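Side-chain contacts in 3-hydroxyisobutyrate dehydrogenase (Salmonella typhimurium, PDB 3G0O), which probably oxidises L-threonate to 2-dehydro-L-erythronate with NAD(+), or less readily NADP(+), as a member of the 3-hydroxyisobutyrate dehydrogenase-related family: residues D212-A217 and W222-R227; I181-A186 and V246-L251; S25-R28 and S32-G35. All coordinates share one frame; numbering follows the deposited sequence.

Contact 1 (D212-A217 and W222-R227); sequences DVVTHA and WMFENR
Val214 sets one of its methyl groups squarely on the ring of Phe224, a clear example of how a CH-pi contact can pack two consecutive helices against each other. The methyl carbon CG1 of Val214 lies 3.6 Å from the centroid of the Phe224 ring and only 13° off the ring normal, so it sits over the centre of the face and not over a single edge bond. Both groups reach out in the same manner: CG1 of Val214 and CG of Phe224 each stand opposite their own backbone N (chi1 174° and 179°). Thr215 meets the same ring differently. Its methyl CG2 approaches the edge near the ring plane, 4.0 Å from CD2 of Phe224, and also lies 3.7 Å from CG of Glu225, whose extended chain runs across it at about a right angle. Methyl groups thus occupy a face and an edge of one ring.

The polar ends are held by a second shell. The hydroxyl of Thr215 turns back to the carbonyl of Tyr211. Glu225 OE1 accepts from Asn220 ND2 in the connecting loop and from a water at 2.6 Å, which makes only a weak link to Thr215 O at 3.4 Å. Just past the helix end, His216 ND1 donates to Asp212 O at 2.6 Å, with the acceptor close to the imidazole plane; this bond helps fix the turn that follows Val214.

Helix 207-214 and helix 222-232 follow each other through a seven-residue loop, 215-221, in the all-helical C-terminal part of the chain. Phe224 also packs on Ala193 and Met197 of the long helix 174-202, while His216 lies against Tyr166 of the second subunit.

Contact 2 (I181-A186 and V246-L251); sequences IHQLLA and VKDLGL
Gln183 and Asp248 are joined by one buried hydrogen bond, which illustrates how a polar link can be built into a helix-helix interface. Gln183 NE2 donates to Asp248 OD2 at 2.8 Å with an N-H...O angle of 163°, nearly straight. The bond leaves close to the amide plane and reaches the anti side of the oxygen, with amide and carboxylate turned 74° apart. A bend at chi2 of Gln183 curls the chain so that the NE2 end of the amide points at the aspartate.

Each end of this bond has a further polar partner. His182 ND1 donates to Gln183 OE1 at 2.8 Å, in the carbonyl plane, which fixes which way round the amide lies. On the other helix, Lys247 NZ grips the second carboxylate oxygen in a salt bridge, 2.8 Å from Asp248 OD1, on the syn side but well out of the carboxylate plane.

The apolar share is small: CD2 of Leu249 rests 3.9 Å from Gln183 O and 4.1 Å from CA of Leu184, packing against backbone.

Gln183 also lies close to Lys179, the predicted active-site residue one turn earlier. The axes of 181-186 and 246-251, parts of helices 174-202 and 242-258, approach to 8.9 Å with N-to-C directions 127° apart; Leu249 extends the packing to Ala269 and Phe273 of helix 264-281, and Leu184 touches Leu199 of the second subunit.

Contact 3 (S25-R28 and S32-G35); sequences SCLR and STWG
Thr33 turns its hydroxyl toward the helix because OG1 stands opposite its own carbonyl carbon (chi1 -52°), and Leu27 holds CG in the equivalent place (chi1 -82°), bringing its CD2 branch round to the strand. The two side chains meet obliquely, with CD2 of Leu27 3.6 Å from CB of Thr33. The threonine oxygen OG1 also comes 3.4 Å from CB of Cys26, so the methylene of the cysteine does the touching, while its SG is directed elsewhere. Thr33 is thus the one strand residue that meets both helix side chains.

Helix 17-28 and strand 32-36 are consecutive parts of a beta-alpha-beta unit that begins with strand 9-13, the opening of the Rossmann-type domain. Cys26 and Thr33 both also pack on Val10 of that first strand, and Leu27 reaches Glu49.

No hydrogen bond crosses between helix and strand. The threonine hydroxyl pairs instead with the carbonyl of Leu31 in the tight connection, so a buried polar group is satisfied locally, and what holds the helix against the strand here is van der Waals contact of Leu27 and the Cys26 methylene with Thr33, its hydroxyl oxygen included.

How the contacts relate
Contact 3 comes first along the chain and belongs to the N-terminal Rossmann-type domain, where a helix covers the parallel part of the sheet. Contacts 1 and 2 lie in the helical C-terminal region. There 181-186 precedes both halves of contact 1, and 246-251 follows them. Their centres are about 20 Å apart, yet they touch where Met223 CE meets Ala186 CB at 3.6 Å, and both reach the second subunit. Contact 3 is separate, its centre about 33 Å from that of contact 1 and 30 Å from that of contact 2. The three therefore sample a nucleotide-binding domain and a helical one that takes part in contacts with the second subunit and carries the predicted active-site lysine.

Contact 1 (D212-A217 and W222-R227)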
ATOM      1  N   ASP A 212       4.497  -6.735  11.573  1.00 15.29           N
ATOM      2  CA  ASP A 212       3.206  -6.654  12.253  1.00 16.61           C
ATOM      3  C   ASP A 212       2.723  -5.217  12.407  1.00 15.76           C
ATOM      4  O   ASP A 212       1.551  -4.930  12.202  1.00 16.30           O
ATOM      5  CB  ASP A 212       3.270  -7.316  13.635  1.00 19.49           C
ATOM      6  CG  ASP A 212       3.483  -8.813  13.556  1.00 23.56           C
ATOM      7  OD1 ASP A 212       2.996  -9.435  12.587  1.00 24.32           O
ATOM      8  OD2 ASP A 212       4.125  -9.373  14.469  1.00 25.72           O
ATOM      9  N   VAL A 213       3.630  -4.314  12.770  1.00 15.89           N
ATOM     10  CA  VAL A 213       3.260  -2.915  12.944  1.00 14.78           C
ATOM     11  C   VAL A 213       2.752  -2.324  11.637  1.00 14.33           C
ATOM     12  O   VAL A 213       1.648  -1.785  11.579  1.00 12.14           O
ATOM     13  CB  VAL A 213       4.462  -2.070  13.434  1.00 14.76           C
ATOM     14  CG1 VAL A 213       4.144  -0.576  13.330  1.00 13.25           C
ATOM     15  CG2 VAL A 213       4.817  -2.444  14.862  1.00 13.03           C
ATOM     16  N   VAL A 214       3.556  -2.429  10.583  1.00 11.90           N
ATOM     17  CA  VAL A 214       3.157  -1.872   9.301  1.00 12.92           C
ATOM     18  C   VAL A 214       1.833  -2.431   8.797  1.00 13.56           C
ATOM     19  O   VAL A 214       0.962  -1.675   8.365  1.00 13.48           O
ATOM     20  CB  VAL A 214       4.232  -2.105   8.215  1.00 10.75           C
ATOM     21  CG1 VAL A 214       3.703  -1.650   6.861  1.00 10.94           C
ATOM     22  CG2 VAL A 214       5.504  -1.342   8.569  1.00 13.45           C
ATOM     23  N   THR A 215       1.665  -3.746   8.868  1.00 12.96           N
ATOM     24  CA  THR A 215       0.431  -4.344   8.376  1.00 14.82           C
ATOM     25  C   THR A 215      -0.799  -4.012   9.222  1.00 16.87           C
ATOM     26  O   THR A 215      -1.901  -4.491   8.949  1.00 17.84           O
ATOM     27  CB  THR A 215       0.568  -5.876   8.218  1.00 14.44           C
ATOM     28  OG1 THR A 215       0.944  -6.467   9.465  1.00 15.55           O
ATOM     29  CG2 THR A 215       1.613  -6.204   7.157  1.00 14.44           C
ATOM     30  N   HIS A 216      -0.607  -3.178  10.240  1.00 17.03           N
ATOM     31  CA  HIS A 216      -1.708  -2.741  11.093  1.00 17.43           C
ATOM     32  C   HIS A 216      -1.686  -1.223  11.211  1.00 17.98           C
ATOM     33  O   HIS A 216      -2.302  -0.647  12.110  1.00 18.50           O
ATOM     34  CB  HIS A 216      -1.607  -3.368  12.485  1.00 19.17           C
ATOM     35  CG  HIS A 216      -1.896  -4.836  12.499  1.00 19.52           C
ATOM     36  ND1 HIS A 216      -0.956  -5.786  12.160  1.00 19.87           N
ATOM     37  CD2 HIS A 216      -3.042  -5.514  12.749  1.00 21.95           C
ATOM     38  CE1 HIS A 216      -1.510  -6.985  12.200  1.00 22.10           C
ATOM     39  NE2 HIS A 216      -2.775  -6.848  12.553  1.00 23.25           N
ATOM     40  N   ALA A 217      -0.980  -0.581  10.287  1.00 14.67           N
ATOM     41  CA  ALA A 217      -0.859   0.868  10.293  1.00 15.77           C
ATOM     42  C   ALA A 217      -1.155   1.489   8.925  1.00 14.90           C
ATOM     43  O   ALA A 217      -1.453   0.786   7.958  1.00 15.44           O
ATOM     44  CB  ALA A 217       0.532   1.263  10.765  1.00 12.39           C
ATOM     45  N   TRP A 222      -0.570  -3.544  -0.201  1.00 12.55           N
ATOM     46  CA  TRP A 222      -0.836  -4.936  -0.528  1.00 14.21           C
ATOM     47  C   TRP A 222       0.499  -5.635  -0.785  1.00 13.07           C
ATOM     48  O   TRP A 222       0.723  -6.751  -0.322  1.00 12.82           O
ATOM     49  CB  TRP A 222      -1.720  -5.043  -1.774  1.00 13.32           C
ATOM     50  CG  TRP A 222      -2.294  -6.419  -1.964  1.00 16.31           C
ATOM     51  CD1 TRP A 222      -3.509  -6.869  -1.529  1.00 18.48           C
ATOM     52  CD2 TRP A 222      -1.649  -7.541  -2.589  1.00 17.22           C
ATOM     53  NE1 TRP A 222      -3.660  -8.201  -1.842  1.00 18.03           N
ATOM     54  CE2 TRP A 222      -2.538  -8.637  -2.490  1.00 18.69           C
ATOM     55  CE3 TRP A 222      -0.413  -7.725  -3.219  1.00 15.60           C
ATOM     56  CZ2 TRP A 222      -2.222  -9.902  -3.001  1.00 18.74           C
ATOM     57  CZ3 TRP A 222      -0.101  -8.983  -3.725  1.00 18.25           C
ATOM     58  CH2 TRP A 222      -1.004 -10.054  -3.612  1.00 18.86           C
HETATM   59  N   MSE A 223       1.392  -4.970  -1.517  1.00 13.01           N
HETATM   60  CA  MSE A 223       2.692  -5.565  -1.806  1.00 13.61           C
HETATM   61  C   MSE A 223       3.573  -5.721  -0.574  1.00 15.32           C
HETATM   62  O   MSE A 223       4.319  -6.690  -0.466  1.00 13.34           O
HETATM   63  CB  MSE A 223       3.423  -4.761  -2.888  1.00 14.03           C
HETATM   64  CG  MSE A 223       2.866  -5.018  -4.278  1.00 15.93           C
HETATM   65 SE   MSE A 223       2.983  -6.915  -4.761  1.00 25.34          SE
HETATM   66  CE  MSE A 223       2.658  -6.743  -6.665  1.00 20.88           C
ATOM     67  N   PHE A 224       3.506  -4.772   0.355  1.00 11.97           N
ATOM     68  CA  PHE A 224       4.302  -4.894   1.567  1.00 13.40           C
ATOM     69  C   PHE A 224       3.837  -6.147   2.309  1.00 14.93           C
ATOM     70  O   PHE A 224       4.637  -7.019   2.654  1.00  9.47           O
ATOM     71  CB  PHE A 224       4.110  -3.685   2.494  1.00 13.95           C
ATOM     72  CG  PHE A 224       4.893  -3.783   3.778  1.00 13.27           C
ATOM     73  CD1 PHE A 224       6.132  -3.154   3.908  1.00 13.29           C
ATOM     74  CD2 PHE A 224       4.429  -4.567   4.832  1.00 13.54           C
ATOM     75  CE1 PHE A 224       6.899  -3.308   5.067  1.00 14.41           C
ATOM     76  CE2 PHE A 224       5.187  -4.730   5.993  1.00 13.42           C
ATOM     77  CZ  PHE A 224       6.426  -4.099   6.111  1.00 14.29           C
ATOM     78  N   GLU A 225       2.533  -6.231   2.542  1.00 14.45           N
ATOM     79  CA  GLU A 225       1.982  -7.361   3.274  1.00 16.41           C
ATOM     80  C   GLU A 225       2.280  -8.702   2.616  1.00 16.42           C
ATOM     81  O   GLU A 225       2.602  -9.675   3.299  1.00 17.93           O
ATOM     82  CB  GLU A 225       0.469  -7.196   3.464  1.00 17.44           C
ATOM     83  CG  GLU A 225      -0.088  -8.120   4.536  1.00 19.74           C
ATOM     84  CD  GLU A 225      -1.508  -7.783   4.948  1.00 23.01           C
ATOM     85  OE1 GLU A 225      -1.885  -6.596   4.914  1.00 20.64           O
ATOM     86  OE2 GLU A 225      -2.247  -8.707   5.332  1.00 25.32           O
ATOM     87  N   ASN A 226       2.197  -8.757   1.292  1.00 17.13           N
ATOM     88  CA  ASN A 226       2.454 -10.006   0.586  1.00 17.48           C
ATOM     89  C   ASN A 226       3.930 -10.367   0.462  1.00 17.64           C
ATOM     90  O   ASN A 226       4.338 -11.467   0.840  1.00 17.04           O
ATOM     91  CB  ASN A 226       1.827  -9.955  -0.807  1.00 17.97           C
ATOM     92  CG  ASN A 226       1.977 -11.264  -1.555  1.00 18.41           C
ATOM     93  OD1 ASN A 226       2.957 -11.483  -2.271  1.00 18.75           O
ATOM     94  ND2 ASN A 226       1.007 -12.152  -1.380  1.00 19.64           N
ATOM     95  N   ARG A 227       4.731  -9.433  -0.045  1.00 17.27           N
ATOM     96  CA  ARG A 227       6.154  -9.676  -0.255  1.00 18.09           C
ATOM     97  C   ARG A 227       7.043  -9.685   0.991  1.00 17.81           C
ATOM     98  O   ARG A 227       7.977 -10.487   1.084  1.00 17.57           O
ATOM     99  CB  ARG A 227       6.689  -8.656  -1.268  1.00 18.91           C
ATOM    100  CG  ARG A 227       5.915  -8.629  -2.590  1.00 20.52           C
ATOM    101  CD  ARG A 227       5.914  -9.993  -3.242  1.00 20.86           C
ATOM    102  NE  ARG A 227       5.811  -9.908  -4.698  1.00 19.12           N
ATOM    103  CZ  ARG A 227       4.683 -10.012  -5.393  1.00 16.90           C
ATOM    104  NH1 ARG A 227       3.522 -10.207  -4.781  1.00 17.51           N
ATOM    105  NH2 ARG A 227       4.722  -9.921  -6.714  1.00 15.20           N
TER
HETATM  106  O   HOH W   1      -3.831  -6.046   6.568  1.00 38.88           O

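Contact 2 (I181-A186 and V246-L251)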
ATOM      1  N   ILE A 181       0.156   1.443 -15.654  1.00 13.64           N
ATOM      2  CA  ILE A 181       0.129   2.375 -14.538  1.00 15.02           C
ATOM      3  C   ILE A 181       0.049   1.582 -13.232  1.00 15.42           C
ATOM      4  O   ILE A 181       0.730   1.901 -12.257  1.00 13.73           O
ATOM      5  CB  ILE A 181      -1.062   3.339 -14.662  1.00 15.18           C
ATOM      6  CG1 ILE A 181      -0.928   4.137 -15.962  1.00 16.94           C
ATOM      7  CG2 ILE A 181      -1.108   4.274 -13.461  1.00 18.75           C
ATOM      8  CD1 ILE A 181      -2.088   5.049 -16.255  1.00 20.29           C
ATOM      9  N   HIS A 182      -0.770   0.535 -13.219  1.00 12.04           N
ATOM     10  CA  HIS A 182      -0.894  -0.297 -12.029  1.00 12.61           C
ATOM     11  C   HIS A 182       0.456  -0.890 -11.615  1.00 12.38           C
ATOM     12  O   HIS A 182       0.781  -0.933 -10.428  1.00 12.51           O
ATOM     13  CB  HIS A 182      -1.895  -1.436 -12.262  1.00 12.14           C
ATOM     14  CG  HIS A 182      -1.979  -2.403 -11.122  1.00 13.26           C
ATOM     15  ND1 HIS A 182      -1.157  -3.505 -11.016  1.00 12.02           N
ATOM     16  CD2 HIS A 182      -2.732  -2.388  -9.995  1.00 12.39           C
ATOM     17  CE1 HIS A 182      -1.395  -4.123  -9.874  1.00 13.47           C
ATOM     18  NE2 HIS A 182      -2.346  -3.465  -9.234  1.00 13.75           N
ATOM     19  N   GLN A 183       1.238  -1.343 -12.591  1.00 13.00           N
ATOM     20  CA  GLN A 183       2.536  -1.945 -12.296  1.00 11.96           C
ATOM     21  C   GLN A 183       3.546  -0.946 -11.742  1.00 12.87           C
ATOM     22  O   GLN A 183       4.509  -1.340 -11.082  1.00 13.04           O
ATOM     23  CB  GLN A 183       3.108  -2.641 -13.531  1.00 11.86           C
ATOM     24  CG  GLN A 183       2.352  -3.898 -13.938  1.00 13.45           C
ATOM     25  CD  GLN A 183       2.151  -4.867 -12.784  1.00 15.97           C
ATOM     26  OE1 GLN A 183       1.191  -4.753 -12.022  1.00 17.07           O
ATOM     27  NE2 GLN A 183       3.064  -5.827 -12.645  1.00 17.31           N
ATOM     28  N   LEU A 184       3.331   0.337 -12.014  1.00 10.78           N
ATOM     29  CA  LEU A 184       4.212   1.372 -11.487  1.00 11.14           C
ATOM     30  C   LEU A 184       4.052   1.303  -9.966  1.00 14.54           C
ATOM     31  O   LEU A 184       5.035   1.271  -9.223  1.00 12.78           O
ATOM     32  CB  LEU A 184       3.791   2.758 -12.005  1.00 12.32           C
ATOM     33  CG  LEU A 184       4.605   3.990 -11.563  1.00 14.16           C
ATOM     34  CD1 LEU A 184       4.242   5.177 -12.448  1.00 15.47           C
ATOM     35  CD2 LEU A 184       4.345   4.326 -10.099  1.00 15.03           C
ATOM     36  N   LEU A 185       2.804   1.259  -9.511  1.00 13.06           N
ATOM     37  CA  LEU A 185       2.524   1.186  -8.079  1.00 13.47           C
ATOM     38  C   LEU A 185       3.012  -0.131  -7.471  1.00 14.07           C
ATOM     39  O   LEU A 185       3.655  -0.137  -6.425  1.00 12.85           O
ATOM     40  CB  LEU A 185       1.024   1.362  -7.827  1.00 14.97           C
ATOM     41  CG  LEU A 185       0.493   2.790  -8.018  1.00 17.46           C
ATOM     42  CD1 LEU A 185      -1.026   2.796  -7.983  1.00 18.35           C
ATOM     43  CD2 LEU A 185       1.061   3.688  -6.927  1.00 16.38           C
ATOM     44  N   ALA A 186       2.707  -1.247  -8.125  1.00 14.34           N
ATOM     45  CA  ALA A 186       3.128  -2.549  -7.618  1.00 13.63           C
ATOM     46  C   ALA A 186       4.649  -2.580  -7.463  1.00 13.83           C
ATOM     47  O   ALA A 186       5.166  -2.987  -6.426  1.00 12.55           O
ATOM     48  CB  ALA A 186       2.674  -3.662  -8.571  1.00 12.91           C
ATOM     49  N   VAL A 246      11.717  -5.694 -13.692  1.00 13.18           N
ATOM     50  CA  VAL A 246      12.726  -5.008 -14.493  1.00 13.92           C
ATOM     51  C   VAL A 246      12.005  -4.754 -15.821  1.00 15.90           C
ATOM     52  O   VAL A 246      12.082  -3.670 -16.404  1.00 13.53           O
ATOM     53  CB  VAL A 246      13.967  -5.902 -14.753  1.00 15.36           C
ATOM     54  CG1 VAL A 246      14.829  -5.292 -15.845  1.00 15.40           C
ATOM     55  CG2 VAL A 246      14.771  -6.055 -13.479  1.00 13.71           C
ATOM     56  N   LYS A 247      11.276  -5.768 -16.275  1.00 14.67           N
ATOM     57  CA  LYS A 247      10.523  -5.677 -17.514  1.00 16.34           C
ATOM     58  C   LYS A 247       9.349  -4.709 -17.392  1.00 14.50           C
ATOM     59  O   LYS A 247       9.214  -3.792 -18.195  1.00 13.53           O
ATOM     60  CB  LYS A 247      10.006  -7.065 -17.913  1.00 19.00           C
ATOM     61  CG  LYS A 247       8.934  -7.059 -18.995  1.00 24.38           C
ATOM     62  CD  LYS A 247       8.535  -8.480 -19.381  1.00 29.69           C
ATOM     63  CE  LYS A 247       8.025  -9.278 -18.180  1.00 32.00           C
ATOM     64  NZ  LYS A 247       6.715  -8.779 -17.668  1.00 30.59           N
ATOM     65  N   ASP A 248       8.510  -4.906 -16.379  1.00 13.07           N
ATOM     66  CA  ASP A 248       7.338  -4.061 -16.195  1.00 12.97           C
ATOM     67  C   ASP A 248       7.644  -2.590 -15.956  1.00 13.09           C
ATOM     68  O   ASP A 248       7.006  -1.726 -16.548  1.00 11.70           O
ATOM     69  CB  ASP A 248       6.456  -4.603 -15.062  1.00 13.32           C
ATOM     70  CG  ASP A 248       5.686  -5.851 -15.472  1.00 15.99           C
ATOM     71  OD1 ASP A 248       5.895  -6.341 -16.606  1.00 16.95           O
ATOM     72  OD2 ASP A 248       4.871  -6.338 -14.658  1.00 18.38           O
ATOM     73  N   LEU A 249       8.609  -2.300 -15.088  1.00 12.62           N
ATOM     74  CA  LEU A 249       8.960  -0.915 -14.822  1.00 14.06           C
ATOM     75  C   LEU A 249       9.651  -0.326 -16.051  1.00 13.26           C
ATOM     76  O   LEU A 249       9.717   0.894 -16.215  1.00 13.65           O
ATOM     77  CB  LEU A 249       9.851  -0.817 -13.581  1.00 10.96           C
ATOM     78  CG  LEU A 249       9.096  -1.049 -12.261  1.00 13.37           C
ATOM     79  CD1 LEU A 249      10.083  -1.109 -11.107  1.00 14.56           C
ATOM     80  CD2 LEU A 249       8.075   0.056 -12.040  1.00 15.35           C
ATOM     81  N   GLY A 250      10.164  -1.199 -16.910  1.00 12.44           N
ATOM     82  CA  GLY A 250      10.788  -0.735 -18.134  1.00 14.22           C
ATOM     83  C   GLY A 250       9.677  -0.249 -19.052  1.00 14.18           C
ATOM     84  O   GLY A 250       9.810   0.770 -19.732  1.00 15.85           O
ATOM     85  N   LEU A 251       8.567  -0.983 -19.061  1.00 14.26           N
ATOM     86  CA  LEU A 251       7.423  -0.619 -19.887  1.00 14.88           C
ATOM     87  C   LEU A 251       6.816   0.688 -19.369  1.00 14.14           C
ATOM     88  O   LEU A 251       6.365   1.530 -20.151  1.00 13.74           O
ATOM     89  CB  LEU A 251       6.384  -1.742 -19.869  1.00 17.34           C
ATOM     90  CG  LEU A 251       5.120  -1.551 -20.708  1.00 22.37           C
ATOM     91  CD1 LEU A 251       5.485  -1.145 -22.130  1.00 24.09           C
ATOM     92  CD2 LEU A 251       4.325  -2.852 -20.708  1.00 23.37           C
TER

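Contact 3 (S25-R28 and S32-G35)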
ATOM      1  N   SER A  25     -11.494 -21.788 -11.602  1.00 21.92           N
ATOM      2  CA  SER A  25     -12.710 -20.999 -11.503  1.00 22.38           C
ATOM      3  C   SER A  25     -13.643 -21.352 -12.659  1.00 21.68           C
ATOM      4  O   SER A  25     -14.859 -21.404 -12.484  1.00 23.06           O
ATOM      5  CB  SER A  25     -12.370 -19.509 -11.513  1.00 22.18           C
ATOM      6  OG  SER A  25     -11.603 -19.175 -10.368  1.00 22.80           O
ATOM      7  N   CYS A  26     -13.077 -21.595 -13.840  1.00 22.30           N
ATOM      8  CA  CYS A  26     -13.897 -21.972 -14.990  1.00 23.22           C
ATOM      9  C   CYS A  26     -14.514 -23.344 -14.735  1.00 23.60           C
ATOM     10  O   CYS A  26     -15.670 -23.582 -15.080  1.00 23.91           O
ATOM     11  CB  CYS A  26     -13.060 -22.009 -16.268  1.00 22.71           C
ATOM     12  SG  CYS A  26     -12.645 -20.379 -16.922  1.00 22.75           S
ATOM     13  N   LEU A  27     -13.738 -24.244 -14.132  1.00 24.29           N
ATOM     14  CA  LEU A  27     -14.233 -25.581 -13.817  1.00 25.58           C
ATOM     15  C   LEU A  27     -15.374 -25.495 -12.805  1.00 26.14           C
ATOM     16  O   LEU A  27     -16.368 -26.212 -12.924  1.00 25.94           O
ATOM     17  CB  LEU A  27     -13.102 -26.470 -13.272  1.00 25.16           C
ATOM     18  CG  LEU A  27     -12.183 -27.130 -14.308  1.00 24.88           C
ATOM     19  CD1 LEU A  27     -11.153 -28.031 -13.620  1.00 25.46           C
ATOM     20  CD2 LEU A  27     -13.042 -27.960 -15.271  1.00 26.92           C
ATOM     21  N   ARG A  28     -15.242 -24.617 -11.813  1.00 26.13           N
ATOM     22  CA  ARG A  28     -16.299 -24.466 -10.814  1.00 26.57           C
ATOM     23  C   ARG A  28     -17.548 -23.888 -11.454  1.00 27.03           C
ATOM     24  O   ARG A  28     -18.664 -24.209 -11.053  1.00 27.64           O
ATOM     25  CB  ARG A  28     -15.870 -23.541  -9.670  1.00 28.20           C
ATOM     26  CG  ARG A  28     -14.849 -24.128  -8.717  1.00 31.94           C
ATOM     27  CD  ARG A  28     -14.912 -23.426  -7.363  1.00 33.67           C
ATOM     28  NE  ARG A  28     -14.836 -21.974  -7.490  1.00 35.49           N
ATOM     29  CZ  ARG A  28     -13.731 -21.304  -7.808  1.00 35.39           C
ATOM     30  NH1 ARG A  28     -12.595 -21.952  -8.028  1.00 35.19           N
ATOM     31  NH2 ARG A  28     -13.770 -19.983  -7.920  1.00 33.97           N
ATOM     32  N   SER A  32     -16.716 -26.093 -19.943  1.00 23.68           N
ATOM     33  CA  SER A  32     -15.840 -27.166 -20.408  1.00 22.88           C
ATOM     34  C   SER A  32     -14.467 -26.511 -20.477  1.00 22.41           C
ATOM     35  O   SER A  32     -14.212 -25.670 -21.337  1.00 21.57           O
ATOM     36  CB  SER A  32     -16.272 -27.657 -21.789  1.00 22.67           C
ATOM     37  OG  SER A  32     -17.478 -28.397 -21.703  1.00 24.35           O
ATOM     38  N   THR A  33     -13.584 -26.917 -19.573  1.00 21.01           N
ATOM     39  CA  THR A  33     -12.259 -26.319 -19.471  1.00 21.90           C
ATOM     40  C   THR A  33     -11.071 -27.121 -19.999  1.00 21.91           C
ATOM     41  O   THR A  33     -10.908 -28.305 -19.697  1.00 22.15           O
ATOM     42  CB  THR A  33     -11.987 -25.942 -17.996  1.00 22.15           C
ATOM     43  OG1 THR A  33     -13.074 -25.146 -17.512  1.00 21.68           O
ATOM     44  CG2 THR A  33     -10.680 -25.157 -17.856  1.00 21.11           C
ATOM     45  N   TRP A  34     -10.237 -26.445 -20.786  1.00 20.40           N
ATOM     46  CA  TRP A  34      -9.032 -27.037 -21.358  1.00 21.25           C
ATOM     47  C   TRP A  34      -7.856 -26.196 -20.859  1.00 22.80           C
ATOM     48  O   TRP A  34      -8.005 -24.993 -20.632  1.00 21.97           O
ATOM     49  CB  TRP A  34      -9.056 -26.978 -22.885  1.00 22.53           C
ATOM     50  CG  TRP A  34     -10.234 -27.654 -23.524  1.00 25.07           C
ATOM     51  CD1 TRP A  34     -11.510 -27.177 -23.610  1.00 26.27           C
ATOM     52  CD2 TRP A  34     -10.236 -28.926 -24.177  1.00 26.65           C
ATOM     53  NE1 TRP A  34     -12.311 -28.076 -24.277  1.00 25.58           N
ATOM     54  CE2 TRP A  34     -11.553 -29.163 -24.633  1.00 28.14           C
ATOM     55  CE3 TRP A  34      -9.254 -29.899 -24.412  1.00 26.17           C
ATOM     56  CZ2 TRP A  34     -11.912 -30.326 -25.324  1.00 28.01           C
ATOM     57  CZ3 TRP A  34      -9.610 -31.059 -25.099  1.00 28.19           C
ATOM     58  CH2 TRP A  34     -10.929 -31.263 -25.542  1.00 28.85           C
ATOM     59  N   GLY A  35      -6.698 -26.827 -20.691  1.00 21.53           N
ATOM     60  CA  GLY A  35      -5.521 -26.112 -20.227  1.00 22.27           C
ATOM     61  C   GLY A  35      -4.281 -26.411 -21.049  1.00 22.64           C
ATOM     62  O   GLY A  35      -4.148 -27.490 -21.623  1.00 23.93           O
TER